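Local coordinates for protein mycolic acid synthase (Mycobacterium tuberculosis, PDB 1L1E) that probably converts a double bond of an alpha mycolic acid into a cyclopropane ring, using a methylene group from S-adenosyl-L-methionine, at residues 81-86 and 112-117; 249-252 and 258-261. One frame throughout, in Å; residues are numbered along the deposited sequence.

In the fold
Helix packing at the edge of a sheet and helix packing against helix appear here in one chain, about 36 Å apart between contact centres. Contact 1 lies on the methyltransferase sheet: helix 77-86 meets the loop entering strand 116-120, one of the two edge strands, and a single buried isoleucine touches threonine and the aliphatic parts of two arginines. In contact 2, away from the sheet and the annotated sites, helices 247-253 and 256-274 join through two buried residues, alanine and tyrosine, and a partly exposed isoleucine. The contacts share no element of secondary structure. Both rest on apolar touching, but in contact 1 polar bonds organise the loop, whereas in contact 2 charged groups stay on the flanks.

Contact 1: 81-86 and 112-117; sequences RAIEKY and TPRSRR
Ile-83 of helix 77-86 makes an apolar contact with Thr-112 and Arg-114 of a loop and with Arg-116, the first residue of strand 116-120, one of the two edge strands of the central sheet. Its two branches divide the work. The branch methyl CG2 lies 3.8 Å from CG2 of Thr-112, the side chains meeting at a slant, and also comes within 4.2 Å of Arg-114 CB. The other branch, extended at chi2 (179°), carries CD1 to 4.2 Å from CD of Arg-116, whose chain runs at about a right angle to it. The polar atoms beside this hydrocarbon patch serve the loop itself. Arg-114 N donates to Thr-112 OG1 (3.1 Å, 155°), closing an ST turn, while Arg-116 NH1 makes a weak bond to Arg-114 O, which lies in plane at the guanidinium edge. Beyond the turn, Arg-114 NE bonds to Asp-87 O and Arg-116 NE to Phe-107 O, tethering both arginine ends to neighbouring parts of the chain. Ile-83 also rests on Val-90 of strand 89-94, and thus bridges two adjacent parallel strands, as a helix does over the sheet of a Rossmann-like, S-adenosylmethionine-dependent methyltransferase with strand order 3-2-1-4-5-7-6.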
loop_
_atom_site.group_PDB
_atom_site.type_symbol
_atom_site.label_atom_id
_atom_site.label_comp_id
_atom_site.label_asym_id
_atom_site.label_seq_id
_atom_site.Cartn_x
_atom_site.Cartn_y
_atom_site.Cartn_z
ATOM N N ARG A 81 -0.105 14.848 2.432
ATOM C CA ARG A 81 1.192 15.254 1.916
ATOM C C ARG A 81 1.029 15.886 0.528
ATOM O O ARG A 81 1.593 16.949 0.252
ATOM C CB ARG A 81 2.139 14.049 1.826
ATOM C CG ARG A 81 3.567 14.404 1.389
ATOM C CD ARG A 81 4.315 15.190 2.471
ATOM N NE ARG A 81 5.748 15.207 2.215
ATOM C CZ ARG A 81 6.666 15.733 3.025
ATOM N NH1 ARG A 81 6.315 16.304 4.172
ATOM N NH2 ARG A 81 7.944 15.679 2.682
ATOM N N ALA A 82 0.268 15.233 -0.346
ATOM C CA ALA A 82 0.043 15.758 -1.699
ATOM C C ALA A 82 -0.456 17.204 -1.671
ATOM O O ALA A 82 -0.023 18.040 -2.471
ATOM C CB ALA A 82 -0.962 14.880 -2.447
ATOM N N ILE A 83 -1.375 17.493 -0.756
ATOM C CA ILE A 83 -1.930 18.842 -0.643
ATOM C C ILE A 83 -0.872 19.827 -0.161
ATOM O O ILE A 83 -0.576 20.811 -0.834
ATOM C CB ILE A 83 -3.105 18.899 0.365
ATOM C CG1 ILE A 83 -4.256 18.008 -0.105
ATOM C CG2 ILE A 83 -3.579 20.351 0.522
ATOM C CD1 ILE A 83 -5.446 17.986 0.838
ATOM N N GLU A 84 -0.297 19.534 0.998
ATOM C CA GLU A 84 0.707 20.400 1.623
ATOM C C GLU A 84 2.030 20.585 0.896
ATOM O O GLU A 84 2.509 21.715 0.763
ATOM C CB GLU A 84 0.981 19.925 3.048
ATOM C CG GLU A 84 -0.195 20.083 3.985
ATOM C CD GLU A 84 0.116 19.599 5.384
ATOM O OE1 GLU A 84 -0.775 19.701 6.257
ATOM O OE2 GLU A 84 1.253 19.116 5.611
ATOM N N LYS A 85 2.639 19.497 0.432
ATOM C CA LYS A 85 3.915 19.623 -0.262
ATOM C C LYS A 85 3.820 19.861 -1.761
ATOM O O LYS A 85 4.626 20.599 -2.324
ATOM C CB LYS A 85 4.805 18.388 -0.022
ATOM C CG LYS A 85 6.134 18.475 -0.774
ATOM C CD LYS A 85 7.075 17.305 -0.501
ATOM C CE LYS A 85 8.321 17.434 -1.377
ATOM N NZ LYS A 85 9.434 16.557 -0.920
ATOM N N TYR A 86 2.845 19.240 -2.419
ATOM C CA TYR A 86 2.732 19.402 -3.860
ATOM C C TYR A 86 1.609 20.336 -4.304
ATOM O O TYR A 86 1.486 20.645 -5.482
ATOM C CB TYR A 86 2.593 18.023 -4.518
ATOM C CG TYR A 86 3.729 17.076 -4.147
ATOM C CD1 TYR A 86 3.735 16.410 -2.916
ATOM C CD2 TYR A 86 4.811 16.881 -5.006
ATOM C CE1 TYR A 86 4.797 15.571 -2.551
ATOM C CE2 TYR A 86 5.884 16.041 -4.648
ATOM C CZ TYR A 86 5.863 15.395 -3.424
ATOM O OH TYR A 86 6.907 14.573 -3.070
ATOM N N THR A 112 -7.096 24.969 3.140
ATOM C CA THR A 112 -6.408 25.075 1.865
ATOM C C THR A 112 -7.475 25.309 0.800
ATOM O O THR A 112 -8.595 24.798 0.908
ATOM C CB THR A 112 -5.617 23.767 1.513
ATOM O OG1 THR A 112 -5.099 23.860 0.175
ATOM C CG2 THR A 112 -6.517 22.536 1.608
ATOM N N PRO A 113 -7.157 26.121 -0.216
ATOM C CA PRO A 113 -8.128 26.378 -1.278
ATOM C C PRO A 113 -8.239 25.131 -2.148
ATOM O O PRO A 113 -8.980 25.108 -3.127
ATOM C CB PRO A 113 -7.514 27.547 -2.032
ATOM C CG PRO A 113 -6.045 27.358 -1.817
ATOM C CD PRO A 113 -5.976 26.983 -0.368
ATOM N N ARG A 114 -7.482 24.099 -1.781
ATOM C CA ARG A 114 -7.493 22.838 -2.516
ATOM C C ARG A 114 -8.694 21.981 -2.157
ATOM O O ARG A 114 -9.059 21.862 -0.994
ATOM C CB ARG A 114 -6.205 22.052 -2.241
ATOM C CG ARG A 114 -5.004 22.623 -2.950
ATOM C CD ARG A 114 -5.188 22.478 -4.452
ATOM N NE ARG A 114 -4.298 23.344 -5.212
ATOM C CZ ARG A 114 -4.403 24.667 -5.260
ATOM N NH1 ARG A 114 -5.365 25.284 -4.588
ATOM N NH2 ARG A 114 -3.541 25.372 -5.982
ATOM N N SER A 115 -9.295 21.379 -3.175
ATOM C CA SER A 115 -10.456 20.514 -3.003
ATOM C C SER A 115 -9.990 19.190 -2.433
ATOM O O SER A 115 -8.966 18.661 -2.848
ATOM C CB SER A 115 -11.141 20.275 -4.352
ATOM O OG SER A 115 -12.211 19.357 -4.219
ATOM N N ARG A 116 -10.745 18.655 -1.484
ATOM C CA ARG A 116 -10.379 17.392 -0.867
ATOM C C ARG A 116 -11.605 16.537 -0.628
ATOM O O ARG A 116 -12.547 16.956 0.050
ATOM C CB ARG A 116 -9.619 17.652 0.445
ATOM C CG ARG A 116 -10.183 18.777 1.323
ATOM C CD ARG A 116 -9.122 19.269 2.317
ATOM N NE ARG A 116 -9.629 20.258 3.274
ATOM C CZ ARG A 116 -10.044 21.482 2.957
ATOM N NH1 ARG A 116 -10.024 21.902 1.698
ATOM N NH2 ARG A 116 -10.483 22.290 3.911
ATOM N N ARG A 117 -11.593 15.336 -1.201
ATOM C CA ARG A 117 -12.712 14.419 -1.071
ATOM C C ARG A 117 -12.299 12.996 -0.736
ATOM O O ARG A 117 -11.298 12.493 -1.239
ATOM C CB ARG A 117 -13.525 14.381 -2.362
ATOM C CG ARG A 117 -14.698 15.343 -2.441
ATOM C CD ARG A 117 -15.697 14.811 -3.478
ATOM N NE ARG A 117 -15.025 14.531 -4.743
ATOM C CZ ARG A 117 -15.441 13.653 -5.652
ATOM N NH1 ARG A 117 -16.543 12.938 -5.458
ATOM N NH2 ARG A 117 -14.739 13.485 -6.761
#

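Contact 2: 249-252 and 258-261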
loop_
_atom_site.group_PDB
_atom_site.type_symbol
_atom_site.label_atom_id
_atom_site.label_comp_id
_atom_site.label_asym_id
_atom_site.label_seq_id
_atom_site.Cartn_x
_atom_site.Cartn_y
_atom_site.Cartn_z
ATOM N N GLN A 249 -1.674 -3.467 26.408
ATOM C CA GLN A 249 -2.748 -2.635 25.885
ATOM C C GLN A 249 -3.423 -3.282 24.673
ATOM O O GLN A 249 -4.637 -3.176 24.499
ATOM C CB GLN A 249 -2.203 -1.260 25.507
ATOM C CG GLN A 249 -3.262 -0.263 25.059
ATOM C CD GLN A 249 -4.292 0.008 26.133
ATOM O OE1 GLN A 249 -3.948 0.324 27.273
ATOM N NE2 GLN A 249 -5.564 -0.109 25.775
ATOM N N ALA A 250 -2.640 -3.953 23.834
ATOM C CA ALA A 250 -3.190 -4.600 22.649
ATOM C C ALA A 250 -4.156 -5.716 23.042
ATOM O O ALA A 250 -5.231 -5.862 22.460
ATOM C CB ALA A 250 -2.066 -5.164 21.788
ATOM N N ILE A 251 -3.758 -6.506 24.030
ATOM C CA ILE A 251 -4.579 -7.608 24.508
ATOM C C ILE A 251 -5.828 -7.108 25.233
ATOM O O ILE A 251 -6.882 -7.748 25.186
ATOM C CB ILE A 251 -3.765 -8.524 25.456
ATOM C CG1 ILE A 251 -2.770 -9.351 24.637
ATOM C CG2 ILE A 251 -4.688 -9.426 26.253
ATOM C CD1 ILE A 251 -1.986 -10.357 25.452
ATOM N N ALA A 252 -5.711 -5.958 25.892
ATOM C CA ALA A 252 -6.831 -5.386 26.628
ATOM C C ALA A 252 -7.936 -4.864 25.709
ATOM O O ALA A 252 -9.119 -5.012 26.004
ATOM C CB ALA A 252 -6.338 -4.268 27.534
ATOM N N VAL A 258 -5.750 -12.033 18.715
ATOM C CA VAL A 258 -5.477 -11.033 17.690
ATOM C C VAL A 258 -4.009 -10.631 17.753
ATOM O O VAL A 258 -3.340 -10.529 16.733
ATOM C CB VAL A 258 -6.364 -9.777 17.881
ATOM C CG1 VAL A 258 -5.994 -8.714 16.853
ATOM C CG2 VAL A 258 -7.826 -10.151 17.757
ATOM N N TYR A 259 -3.515 -10.410 18.963
ATOM C CA TYR A 259 -2.129 -10.023 19.170
ATOM C C TYR A 259 -1.184 -11.048 18.539
ATOM O O TYR A 259 -0.373 -10.707 17.678
ATOM C CB TYR A 259 -1.837 -9.907 20.668
ATOM C CG TYR A 259 -0.384 -9.643 20.991
ATOM C CD1 TYR A 259 0.178 -8.382 20.790
ATOM C CD2 TYR A 259 0.437 -10.664 21.479
ATOM C CE1 TYR A 259 1.520 -8.145 21.068
ATOM C CE2 TYR A 259 1.776 -10.436 21.757
ATOM C CZ TYR A 259 2.310 -9.177 21.550
ATOM O OH TYR A 259 3.635 -8.952 21.823
ATOM N N ASP A 260 -1.292 -12.302 18.970
ATOM C CA ASP A 260 -0.441 -13.355 18.434
ATOM C C ASP A 260 -0.613 -13.446 16.924
ATOM O O ASP A 260 0.340 -13.708 16.193
ATOM C CB ASP A 260 -0.779 -14.704 19.078
ATOM C CG ASP A 260 -0.589 -14.697 20.585
ATOM O OD1 ASP A 260 0.400 -14.112 21.062
ATOM O OD2 ASP A 260 -1.424 -15.290 21.298
ATOM N N ARG A 261 -1.834 -13.218 16.459
ATOM C CA ARG A 261 -2.126 -13.265 15.033
ATOM C C ARG A 261 -1.239 -12.259 14.298
ATOM O O ARG A 261 -0.569 -12.595 13.316
ATOM C CB ARG A 261 -3.608 -12.945 14.805
ATOM C CG ARG A 261 -4.040 -12.849 13.351
ATOM C CD ARG A 261 -5.557 -12.745 13.257
ATOM N NE ARG A 261 -6.019 -12.401 11.915
ATOM C CZ ARG A 261 -7.299 -12.354 11.556
ATOM N NH1 ARG A 261 -8.248 -12.634 12.442
ATOM N NH2 ARG A 261 -7.635 -12.021 10.315
#
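Tyr-259, Ala-250 and Ile-251 bring two successive helices together, and the contact illustrates how a very short linker can be combined with a close apolar seam. The seam is narrow. Where helix 247-253 passes helix 256-274, the CA atoms of Ile-251 and Tyr-259 are 6.4 Å apart, the closest such pair between 249-252 and 258-261. The small methyl of Ala-250 points at the other helix and sets its CB 4.0 Å from CD1 of the Tyr-259 ring, approaching the ring obliquely. Beside it, Ile-251 works through its longer branch: the bond from its backbone does not aim at the partner helix, but CG1, beside the backbone N at chi1 -73°, swings back and comes within 4.1 Å of Tyr-259 CB. The tyrosine answers with CG anti to its own backbone N (chi1 174°), an orientation that brings the ring alongside Ala-250. Leu-243 of helix 229-245 touches both Ala-250 and Tyr-259, so a third helix packs over this part, and both residues are buried.

The flanks are looser. Val-258 starts toward the first helix, yet its side chain comes no nearer than 6.1 Å to any atom of 249-252; it packs on Leu-18 and Phe-22 instead. Gln-249 and Ala-252 are exposed, as is Asp-260. The polar ends of Asp-260 and Arg-261 turn to partners off the seam, OD1 of the former to Gln-256 of its own helix and the latter to Glu-198 in a salt bridge. Such is the pattern of two consecutive helices joined by a short turn and packed through small and aromatic apolar side chains, here part of the helical region beside the methyltransferase sheet.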